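Local structure of thiosulfate sulfurtransferase YnjE (Escherichia coli, 2WLR) at residues Arg26-Ala29 and Phe30-Trp34; Tyr127-Trp130 and Leu131-Gln135; Ala153-Gly156 and Ala157-Tyr161; Gly237-Thr240 and Trp241-Gly245. The protein catalyses the transfer of sulfur from thiosulfate to cyanide, giving thiocyanate and sulfite, as a monomeric periplasmic enzyme with rhodanese domains. All blocks are in the same frame, centred on the assembly; numbering follows the deposited sequence.

Contact 1 of 4, residues Arg26-Ala29 and Phe30-Trp34; sequences RPSA and FYNGW
The carbonyl oxygen of Ala29 receives two backbone N-H groups: Trp34 N lies 3.0 Å from Ala29 O, and Gly33 N reaches it more weakly. The indole of Trp34 sets its edge against the same oxygen, while its CD1 rests 3.9 Å from Ala29 CB. Gly33 leaves helical geometry with a positive phi of 139°, and a Schellman motif ends the short helix 28-32, which links strands 21-24 and 49-50 as a beta-alpha-beta crossover of the first rhodanese domain. At the other end Pro27 is the N-cap, and its O accepts Phe30 N at 3.1 Å from above the carbonyl plane. Its CD also meets the edge of the Phe30 ring, 3.9 Å from CD2. The Arg26 chain bends at chi3 (-62°) and sets one guanidinium face, toward its rim, over Phe30 CB, with NH1 3.9 Å from that carbon; NH2 forms a salt bridge with Asp24, and NH1 bonds Gln36. With a leucine here, Asp24 would probably be left without its charged mate and Phe30 CB without the guanidinium beside it. Ser28 O accepts from Asn32 N at 2.7 Å, and a water bonded to both Ser28 OG and Asn32 ND2 bridges their side chains.

Contact 2 of 4, residues Tyr127-Trp130 and Leu131-Gln135; sequences YPQW and LHDLQ
Leu131 N bonds Tyr127 O at 3.3 Å, the first turn after the N-cap residue Tyr127, and Leu131 CB leans on CE3 of Trp130, 4.1 Å away; Trp130 NE1 bonds Thr141 O. His132 follows with its N on Pro128 O at 2.9 Å. The edge of its imidazole faces the amide of Gln129, with CD2 3.6 Å from NE2 and the two planes almost perpendicular, at 86°. Asp133 is paired with Gln129 twice, through backbone and side chain. Its N donates to Gln129 O, and its OD1 accepts Gln129 NE2 at 3.0 Å. The amide keeps this acceptor in its own plane but comes down from above the plane of the carboxylate. Gln129 manages this because its chain bends at chi2 (65°), curling the amide forward along the helix to make an i to i+4 side-chain bridge. Leu134 N closes the next turn on Trp130 O, and its CD2 lies 4.0 Å from Trp130 CH2, the two side chains running side by side. Helix 128-135 thus lies against its sheet: Leu131 touches Val150 and Leu134 touches Trp148 on strand 148-154, and Pro128 meets Leu234 on strand 231-234, while Pro128 and His132 pack on Trp241 of helix 238-243.

Contact 3 of 4, residues Ala153-Gly156 and Ala157-Tyr161; sequences AAWG and APKLY
Between Trp155 and Lys159 the chain leaves its strand in an open loop, Gly156 adopting a positive phi of 84° that a residue without a side chain reaches easily, and the carbonyls of Trp155 and Ala157 both come within range of a single ammonium group. That group is Lys159 NZ. It donates to Trp155 O at 2.8 Å, lying in the carbonyl plane on a lone pair, and it also donates to Ala157 O at 2.8 Å, again in the plane of the carbonyl. Two bends make the pair of hydrogen bonds possible: the lysine chain runs extended through its first carbons, then folds at chi3 (-78°) and again at chi4 (-64°), bringing the tip back over the loop it belongs to. Part of the aliphatic chain follows, with CE 3.6 Å from Trp155 O. The ammonium also passes Gly156, where Lys159 NZ stands 3.7 Å from Gly156 C. The indole of Trp155 is a looser neighbour: its CE3 lies 4.0 Å from NZ. Lys159 thereby folds back on the loop, and the carbonyls of Trp155 and Ala157 share one positive charge at the surface. A bound buffer molecule lies about 4 Å from the Trp155 side chain. The loop joins strand 148-154 to helix 160-163 in the second rhodanese domain; Ala154 still bonds through its backbone to Ile172 and Thr174, while Gly156 is held from the side of strand 170-173 by Asp173 and the hydroxyl of Tyr171.

Contact 4 of 4, residues Gly237-Thr240 and Trp241-Gly245; sequences GWQT and WSDAG
Trp238 and Ser242 meet one turn apart, and the indole can be followed outward from its CB. With CG anti to the backbone N (chi1 164°), the ring runs forward along the helix, and NE1 comes 3.8 Å from Ser242 CB, which sits over one ring face near its rim. CE2 and CZ2 lie against the same carbon. NE1 also donates to a water in the ring plane at 3.0 Å, and this water reaches Ser242 OG only weakly. Farther out, CZ3 touches Trp241 CD1 at 3.7 Å, and CH2 joins it there. The two indoles lie near parallel, 24° apart, but so slid that they barely overlap. A serine in place of Trp238 would probably uncover Trp241 CD1 and Ser242 CB and leave Arg211 without its cation-pi partner. On another side of the helix Gln239 NE2 bonds Asp243 OD1 at 2.7 Å, coming from above the carboxylate plane. Gly237 O is gripped twice, by Thr240 N and by Thr240 OG1 at 2.9 Å, and the helix closes in a Schellman motif at Gly245. Helix 238-243 follows strand 231-234; the backbone of Trp238 bonds Gly210 just after strand 205-209, while Trp241 bonds Pro247 O through NE1 and packs on His132 and Gln135 of helix 128-135.

Along the chain the contacts come in numerical order, each closing before the next opens. Contact 1 belongs to the first rhodanese domain and the other three to the second: contacts 2 and 4 lie on helices packed beside its parallel sheet, and contact 3 follows one of its strands. Contacts 1 and 2 have centres 15 Å apart yet touch, since Trp34 packs on Tyr127 and Trp130, so that aromatic side chains meet where the two domains join. Contacts 2 and 4 are nearer still, 11 Å between centres, with Pro128 against Thr240. Contact 3 stands apart, its nearest atoms about 7 Å from contact 4 and about 18 Å from contact 1. All four lie away from Cys365, the active-site residue, which belongs to the third rhodanese domain.

Contact 1 of 4, residues Arg26-Ala29 and Phe30-Trp34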
loop_
_atom_site.group_PDB
_atom_site.type_symbol
_atom_site.label_atom_id
_atom_site.label_comp_id
_atom_site.label_asym_id
_atom_site.label_seq_id
_atom_site.Cartn_x
_atom_site.Cartn_y
_atom_site.Cartn_z
ATOM N N ARG A 26 1.631 10.606 -15.034
ATOM C CA ARG A 26 0.437 9.786 -15.049
ATOM C C ARG A 26 0.025 9.389 -13.622
ATOM O O ARG A 26 0.821 9.452 -12.726
ATOM C CB ARG A 26 0.748 8.498 -15.812
ATOM C CG ARG A 26 1.090 8.717 -17.259
ATOM C CD ARG A 26 1.429 7.435 -17.969
ATOM N NE ARG A 26 2.604 6.841 -17.371
ATOM C CZ ARG A 26 3.066 5.632 -17.677
ATOM N NH1 ARG A 26 2.443 4.870 -18.573
ATOM N NH2 ARG A 26 4.110 5.156 -17.057
ATOM N N PRO A 27 -1.200 8.909 -13.444
ATOM C CA PRO A 27 -1.566 8.350 -12.141
ATOM C C PRO A 27 -0.641 7.193 -11.754
ATOM O O PRO A 27 -0.043 6.515 -12.599
ATOM C CB PRO A 27 -2.996 7.852 -12.356
ATOM C CG PRO A 27 -3.514 8.699 -13.441
ATOM C CD PRO A 27 -2.362 8.961 -14.353
ATOM N N SER A 28 -0.552 6.941 -10.467
ATOM C CA SER A 28 0.406 5.971 -9.968
ATOM C C SER A 28 0.163 4.538 -10.445
ATOM O O SER A 28 1.071 3.759 -10.525
ATOM C CB SER A 28 0.506 6.026 -8.445
ATOM O OG SER A 28 -0.696 5.598 -7.830
ATOM N N ALA A 29 -1.082 4.201 -10.768
ATOM C CA ALA A 29 -1.360 2.885 -11.262
ATOM C C ALA A 29 -0.493 2.568 -12.459
ATOM O O ALA A 29 0.068 1.486 -12.562
ATOM C CB ALA A 29 -2.802 2.759 -11.641
ATOM N N PHE A 30 -0.352 3.545 -13.344
ATOM C CA PHE A 30 0.421 3.339 -14.576
ATOM C C PHE A 30 1.915 3.404 -14.279
ATOM O O PHE A 30 2.692 2.617 -14.803
ATOM C CB PHE A 30 -0.026 4.301 -15.673
ATOM C CG PHE A 30 -1.506 4.246 -15.954
ATOM C CD1 PHE A 30 -2.116 3.044 -16.229
ATOM C CD2 PHE A 30 -2.273 5.378 -15.870
ATOM C CE1 PHE A 30 -3.481 2.965 -16.454
ATOM C CE2 PHE A 30 -3.640 5.318 -16.113
ATOM C CZ PHE A 30 -4.237 4.110 -16.396
ATOM N N TYR A 31 2.320 4.330 -13.453
ATOM C CA TYR A 31 3.699 4.377 -12.974
ATOM C C TYR A 31 4.092 3.026 -12.370
ATOM O O TYR A 31 5.179 2.534 -12.605
ATOM C CB TYR A 31 3.839 5.493 -11.931
ATOM C CG TYR A 31 5.187 5.626 -11.272
ATOM C CD1 TYR A 31 6.221 6.313 -11.845
ATOM C CD2 TYR A 31 5.409 5.046 -10.052
ATOM C CE1 TYR A 31 7.426 6.459 -11.235
ATOM C CE2 TYR A 31 6.647 5.178 -9.423
ATOM C CZ TYR A 31 7.628 5.878 -10.022
ATOM O OH TYR A 31 8.868 6.015 -9.410
ATOM N N ASN A 32 3.200 2.440 -11.574
ATOM C CA ASN A 32 3.495 1.182 -10.893
ATOM C C ASN A 32 3.670 -0.002 -11.843
ATOM O O ASN A 32 4.285 -1.008 -11.486
ATOM C CB ASN A 32 2.417 0.832 -9.871
ATOM C CG ASN A 32 2.369 1.773 -8.685
ATOM O OD1 ASN A 32 3.343 2.475 -8.381
ATOM N ND2 ASN A 32 1.277 1.694 -7.939
ATOM N N GLY A 33 3.056 0.078 -13.018
ATOM C CA GLY A 33 3.148 -1.023 -13.979
ATOM C C GLY A 33 1.889 -1.374 -14.730
ATOM O O GLY A 33 1.980 -2.080 -15.727
ATOM N N TRP A 34 0.723 -0.913 -14.325
ATOM C CA TRP A 34 -0.487 -1.219 -15.085
ATOM C C TRP A 34 -0.349 -0.605 -16.474
ATOM O O TRP A 34 -0.083 0.568 -16.628
ATOM C CB TRP A 34 -1.721 -0.674 -14.426
ATOM C CG TRP A 34 -2.084 -1.430 -13.207
ATOM C CD1 TRP A 34 -1.862 -1.054 -11.908
ATOM C CD2 TRP A 34 -2.719 -2.714 -13.142
ATOM N NE1 TRP A 34 -2.287 -2.012 -11.074
ATOM C CE2 TRP A 34 -2.872 -3.025 -11.783
ATOM C CE3 TRP A 34 -3.211 -3.611 -14.094
ATOM C CZ2 TRP A 34 -3.457 -4.211 -11.342
ATOM C CZ3 TRP A 34 -3.773 -4.776 -13.667
ATOM C CH2 TRP A 34 -3.942 -5.060 -12.303
HETATM O O HOH W 1 0.134 3.695 -6.082
#

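Contact 2 of 4, residues Tyr127-Trp130 and Leu131-Gln135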
loop_
_atom_site.group_PDB
_atom_site.type_symbol
_atom_site.label_atom_id
_atom_site.label_comp_id
_atom_site.label_asym_id
_atom_site.label_seq_id
_atom_site.Cartn_x
_atom_site.Cartn_y
_atom_site.Cartn_z
ATOM N N TYR A 127 -6.806 -0.745 -9.465
ATOM C CA TYR A 127 -7.331 0.601 -9.544
ATOM C C TYR A 127 -8.766 0.553 -10.105
ATOM O O TYR A 127 -9.182 -0.486 -10.657
ATOM C CB TYR A 127 -6.384 1.472 -10.372
ATOM C CG TYR A 127 -6.263 1.111 -11.831
ATOM C CD1 TYR A 127 -5.457 0.070 -12.262
ATOM C CD2 TYR A 127 -6.956 1.840 -12.791
ATOM C CE1 TYR A 127 -5.339 -0.220 -13.594
ATOM C CE2 TYR A 127 -6.849 1.528 -14.149
ATOM C CZ TYR A 127 -6.045 0.504 -14.533
ATOM O OH TYR A 127 -5.965 0.249 -15.888
ATOM N N PRO A 128 -9.533 1.649 -9.966
ATOM C CA PRO A 128 -10.982 1.539 -10.229
ATOM C C PRO A 128 -11.385 1.090 -11.625
ATOM O O PRO A 128 -12.205 0.170 -11.767
ATOM C CB PRO A 128 -11.505 2.943 -9.894
ATOM C CG PRO A 128 -10.582 3.405 -8.828
ATOM C CD PRO A 128 -9.221 2.901 -9.281
ATOM N N GLN A 129 -10.849 1.708 -12.660
ATOM C CA GLN A 129 -11.230 1.305 -14.006
ATOM C C GLN A 129 -10.998 -0.175 -14.262
ATOM O O GLN A 129 -11.794 -0.844 -14.932
ATOM C CB GLN A 129 -10.534 2.152 -15.067
ATOM C CG GLN A 129 -11.186 1.976 -16.441
ATOM C CD GLN A 129 -12.624 2.487 -16.489
ATOM O OE1 GLN A 129 -12.914 3.594 -16.011
ATOM N NE2 GLN A 129 -13.531 1.673 -17.017
ATOM N N TRP A 130 -9.922 -0.716 -13.715
ATOM C CA TRP A 130 -9.584 -2.122 -13.928
ATOM C C TRP A 130 -10.698 -2.976 -13.361
ATOM O O TRP A 130 -11.180 -3.905 -13.996
ATOM C CB TRP A 130 -8.254 -2.471 -13.244
ATOM C CG TRP A 130 -7.841 -3.915 -13.349
ATOM C CD1 TRP A 130 -7.101 -4.478 -14.356
ATOM C CD2 TRP A 130 -8.130 -4.979 -12.426
ATOM N NE1 TRP A 130 -6.907 -5.806 -14.116
ATOM C CE2 TRP A 130 -7.529 -6.151 -12.940
ATOM C CE3 TRP A 130 -8.852 -5.069 -11.227
ATOM C CZ2 TRP A 130 -7.635 -7.378 -12.296
ATOM C CZ3 TRP A 130 -8.935 -6.284 -10.594
ATOM C CH2 TRP A 130 -8.325 -7.425 -11.132
ATOM N N LEU A 131 -11.115 -2.651 -12.144
ATOM C CA LEU A 131 -12.121 -3.438 -11.468
ATOM C C LEU A 131 -13.453 -3.290 -12.173
ATOM O O LEU A 131 -14.195 -4.246 -12.295
ATOM C CB LEU A 131 -12.216 -2.975 -10.026
ATOM C CG LEU A 131 -13.122 -3.753 -9.098
ATOM C CD1 LEU A 131 -12.804 -5.242 -9.167
ATOM C CD2 LEU A 131 -12.934 -3.188 -7.693
ATOM N N HIS A 132 -13.773 -2.086 -12.617
ATOM C CA HIS A 132 -15.010 -1.902 -13.360
ATOM C C HIS A 132 -14.978 -2.753 -14.639
ATOM O O HIS A 132 -15.935 -3.486 -14.926
ATOM C CB HIS A 132 -15.234 -0.432 -13.648
ATOM C CG HIS A 132 -16.463 -0.172 -14.441
ATOM N ND1 HIS A 132 -17.730 -0.416 -13.960
ATOM C CD2 HIS A 132 -16.615 0.299 -15.698
ATOM C CE1 HIS A 132 -18.614 -0.097 -14.888
ATOM N NE2 HIS A 132 -17.965 0.324 -15.958
ATOM N N ASP A 133 -13.901 -2.669 -15.394
ATOM C CA ASP A 133 -13.781 -3.469 -16.624
ATOM C C ASP A 133 -13.906 -4.961 -16.330
ATOM O O ASP A 133 -14.601 -5.677 -17.073
ATOM C CB ASP A 133 -12.457 -3.198 -17.363
ATOM C CG ASP A 133 -12.373 -1.801 -17.959
ATOM O OD1 ASP A 133 -13.406 -1.138 -18.121
ATOM O OD2 ASP A 133 -11.239 -1.360 -18.249
ATOM N N LEU A 134 -13.260 -5.450 -15.275
ATOM C CA LEU A 134 -13.388 -6.853 -14.872
ATOM C C LEU A 134 -14.850 -7.207 -14.649
ATOM O O LEU A 134 -15.348 -8.189 -15.184
ATOM C CB LEU A 134 -12.602 -7.119 -13.598
ATOM C CG LEU A 134 -12.664 -8.539 -13.033
ATOM C CD1 LEU A 134 -11.914 -9.480 -13.916
ATOM C CD2 LEU A 134 -12.152 -8.571 -11.595
ATOM N N GLN A 135 -15.547 -6.385 -13.871
ATOM C CA GLN A 135 -16.955 -6.632 -13.550
ATOM C C GLN A 135 -17.848 -6.643 -14.772
ATOM O O GLN A 135 -18.915 -7.289 -14.786
ATOM C CB GLN A 135 -17.472 -5.562 -12.593
ATOM C CG GLN A 135 -16.861 -5.598 -11.231
ATOM C CD GLN A 135 -17.246 -4.394 -10.353
ATOM O OE1 GLN A 135 -17.692 -3.348 -10.835
ATOM N NE2 GLN A 135 -17.052 -4.544 -9.053
#

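Contact 3 of 4, residues Ala153-Gly156 and Ala157-Tyr161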
loop_
_atom_site.group_PDB
_atom_site.type_symbol
_atom_site.label_atom_id
_atom_site.label_comp_id
_atom_site.label_asym_id
_atom_site.label_seq_id
_atom_site.Cartn_x
_atom_site.Cartn_y
_atom_site.Cartn_z
ATOM N N ALA A 153 -14.244 -4.156 3.304
ATOM C CA ALA A 153 -13.923 -4.469 4.697
ATOM C C ALA A 153 -14.020 -3.209 5.544
ATOM O O ALA A 153 -13.544 -2.144 5.148
ATOM C CB ALA A 153 -12.473 -5.087 4.798
ATOM N N ALA A 154 -14.644 -3.335 6.704
ATOM C CA ALA A 154 -14.705 -2.263 7.681
ATOM C C ALA A 154 -15.031 -2.844 9.044
ATOM O O ALA A 154 -15.428 -4.008 9.160
ATOM C CB ALA A 154 -15.735 -1.196 7.283
ATOM N N TRP A 155 -14.849 -2.034 10.078
ATOM C CA TRP A 155 -15.191 -2.426 11.433
ATOM C C TRP A 155 -16.715 -2.390 11.627
ATOM O O TRP A 155 -17.368 -1.414 11.280
ATOM C CB TRP A 155 -14.501 -1.532 12.478
ATOM C CG TRP A 155 -15.025 -1.834 13.843
ATOM C CD1 TRP A 155 -14.626 -2.833 14.645
ATOM C CD2 TRP A 155 -16.102 -1.161 14.529
ATOM N NE1 TRP A 155 -15.372 -2.843 15.808
ATOM C CE2 TRP A 155 -16.292 -1.829 15.750
ATOM C CE3 TRP A 155 -16.931 -0.079 14.214
ATOM C CZ2 TRP A 155 -17.265 -1.434 16.683
ATOM C CZ3 TRP A 155 -17.906 0.317 15.135
ATOM C CH2 TRP A 155 -18.058 -0.361 16.352
ATOM N N GLY A 156 -17.242 -3.485 12.154
ATOM C CA GLY A 156 -18.638 -3.552 12.568
ATOM C C GLY A 156 -19.596 -3.889 11.447
ATOM O O GLY A 156 -19.192 -4.255 10.342
ATOM N N ALA A 157 -20.887 -3.801 11.749
ATOM C CA ALA A 157 -21.905 -4.088 10.755
ATOM C C ALA A 157 -21.849 -3.034 9.656
ATOM O O ALA A 157 -21.408 -1.889 9.903
ATOM C CB ALA A 157 -23.310 -4.122 11.409
ATOM N N PRO A 158 -22.323 -3.394 8.459
ATOM C CA PRO A 158 -22.262 -2.444 7.366
ATOM C C PRO A 158 -22.899 -1.115 7.732
ATOM O O PRO A 158 -24.032 -1.086 8.242
ATOM C CB PRO A 158 -23.040 -3.122 6.236
ATOM C CG PRO A 158 -23.274 -4.484 6.643
ATOM C CD PRO A 158 -22.881 -4.692 8.055
ATOM N N LYS A 159 -22.169 -0.032 7.495
ATOM C CA LYS A 159 -22.660 1.327 7.705
ATOM C C LYS A 159 -22.662 2.035 6.351
ATOM O O LYS A 159 -23.647 1.984 5.624
ATOM C CB LYS A 159 -21.817 2.048 8.767
ATOM C CG LYS A 159 -22.139 1.598 10.226
ATOM C CD LYS A 159 -21.086 2.083 11.226
ATOM C CE LYS A 159 -19.771 1.231 11.193
ATOM N NZ LYS A 159 -19.897 -0.230 11.604
ATOM N N LEU A 160 -21.538 2.641 5.983
ATOM C CA LEU A 160 -21.452 3.350 4.712
ATOM C C LEU A 160 -21.745 2.454 3.505
ATOM O O LEU A 160 -22.339 2.906 2.532
ATOM C CB LEU A 160 -20.077 3.996 4.597
ATOM C CG LEU A 160 -19.900 5.198 5.516
ATOM C CD1 LEU A 160 -18.411 5.595 5.517
ATOM C CD2 LEU A 160 -20.834 6.344 5.102
ATOM N N TYR A 161 -21.336 1.191 3.584
ATOM C CA TYR A 161 -21.631 0.202 2.554
ATOM C C TYR A 161 -23.118 0.171 2.197
ATOM O O TYR A 161 -23.460 0.029 1.046
ATOM C CB TYR A 161 -21.196 -1.186 3.015
ATOM C CG TYR A 161 -21.568 -2.354 2.102
ATOM C CD1 TYR A 161 -22.857 -2.918 2.131
ATOM C CD2 TYR A 161 -20.642 -2.940 1.240
ATOM C CE1 TYR A 161 -23.186 -3.999 1.331
ATOM C CE2 TYR A 161 -20.972 -4.022 0.443
ATOM C CZ TYR A 161 -22.268 -4.555 0.474
ATOM O OH TYR A 161 -22.575 -5.625 -0.329
#

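Contact 4 of 4, residues Gly237-Thr240 and Trp241-Gly245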
loop_
_atom_site.group_PDB
_atom_site.type_symbol
_atom_site.label_atom_id
_atom_site.label_comp_id
_atom_site.label_asym_id
_atom_site.label_seq_id
_atom_site.Cartn_x
_atom_site.Cartn_y
_atom_site.Cartn_z
ATOM N N GLY A 237 -8.333 2.645 -1.803
ATOM C CA GLY A 237 -9.628 2.312 -1.259
ATOM C C GLY A 237 -10.817 2.893 -1.976
ATOM O O GLY A 237 -10.749 3.341 -3.098
ATOM N N TRP A 238 -11.929 2.908 -1.249
ATOM C CA TRP A 238 -13.205 3.372 -1.756
ATOM C C TRP A 238 -13.165 4.748 -2.383
ATOM O O TRP A 238 -13.836 4.977 -3.371
ATOM C CB TRP A 238 -14.213 3.376 -0.610
ATOM C CG TRP A 238 -15.446 4.183 -0.935
ATOM C CD1 TRP A 238 -15.733 5.425 -0.471
ATOM C CD2 TRP A 238 -16.507 3.825 -1.842
ATOM N NE1 TRP A 238 -16.915 5.871 -1.025
ATOM C CE2 TRP A 238 -17.405 4.908 -1.869
ATOM C CE3 TRP A 238 -16.757 2.718 -2.666
ATOM C CZ2 TRP A 238 -18.580 4.888 -2.638
ATOM C CZ3 TRP A 238 -17.930 2.699 -3.430
ATOM C CH2 TRP A 238 -18.812 3.798 -3.409
ATOM N N GLN A 239 -12.418 5.660 -1.781
ATOM C CA GLN A 239 -12.466 7.043 -2.257
ATOM C C GLN A 239 -12.053 7.131 -3.720
ATOM O O GLN A 239 -12.541 7.994 -4.452
ATOM C CB GLN A 239 -11.613 7.956 -1.392
ATOM C CG GLN A 239 -11.935 9.451 -1.594
ATOM C CD GLN A 239 -13.401 9.764 -1.395
ATOM O OE1 GLN A 239 -14.034 9.275 -0.454
ATOM N NE2 GLN A 239 -13.957 10.587 -2.282
ATOM N N THR A 240 -11.141 6.273 -4.163
ATOM C CA THR A 240 -10.734 6.291 -5.567
ATOM C C THR A 240 -11.884 5.875 -6.510
ATOM O O THR A 240 -11.979 6.382 -7.629
ATOM C CB THR A 240 -9.480 5.414 -5.864
ATOM O OG1 THR A 240 -9.758 4.012 -5.711
ATOM C CG2 THR A 240 -8.253 5.858 -5.024
ATOM N N TRP A 241 -12.698 4.919 -6.097
ATOM C CA TRP A 241 -13.903 4.548 -6.843
ATOM C C TRP A 241 -14.896 5.695 -6.901
ATOM O O TRP A 241 -15.425 6.010 -7.970
ATOM C CB TRP A 241 -14.563 3.320 -6.216
ATOM C CG TRP A 241 -15.690 2.771 -7.061
ATOM C CD1 TRP A 241 -16.995 3.127 -7.024
ATOM C CD2 TRP A 241 -15.583 1.736 -8.034
ATOM N NE1 TRP A 241 -17.705 2.411 -7.918
ATOM C CE2 TRP A 241 -16.876 1.515 -8.550
ATOM C CE3 TRP A 241 -14.530 0.952 -8.516
ATOM C CZ2 TRP A 241 -17.124 0.595 -9.549
ATOM C CZ3 TRP A 241 -14.779 0.047 -9.479
ATOM C CH2 TRP A 241 -16.076 -0.154 -9.989
ATOM N N SER A 242 -15.123 6.312 -5.755
ATOM C CA SER A 242 -16.047 7.445 -5.634
ATOM C C SER A 242 -15.600 8.591 -6.546
ATOM O O SER A 242 -16.394 9.125 -7.351
ATOM C CB SER A 242 -16.116 7.902 -4.176
ATOM O OG SER A 242 -17.070 8.952 -3.998
ATOM N N ASP A 243 -14.321 8.939 -6.454
ATOM C CA ASP A 243 -13.762 10.018 -7.260
ATOM C C ASP A 243 -13.731 9.711 -8.765
ATOM O O ASP A 243 -13.749 10.634 -9.582
ATOM C CB ASP A 243 -12.378 10.392 -6.741
ATOM C CG ASP A 243 -12.431 11.086 -5.366
ATOM O OD1 ASP A 243 -13.531 11.270 -4.820
ATOM O OD2 ASP A 243 -11.369 11.451 -4.837
ATOM N N ALA A 244 -13.709 8.437 -9.144
ATOM C CA ALA A 244 -13.762 8.044 -10.559
ATOM C C ALA A 244 -15.147 8.182 -11.173
ATOM O O ALA A 244 -15.280 8.079 -12.387
ATOM C CB ALA A 244 -13.228 6.606 -10.746
ATOM N N GLY A 245 -16.154 8.428 -10.346
ATOM C CA GLY A 245 -17.534 8.565 -10.830
ATOM C C GLY A 245 -18.134 7.271 -11.353
ATOM O O GLY A 245 -19.113 7.285 -12.088
HETATM O O HOH W 2 -18.214 8.582 -0.727
#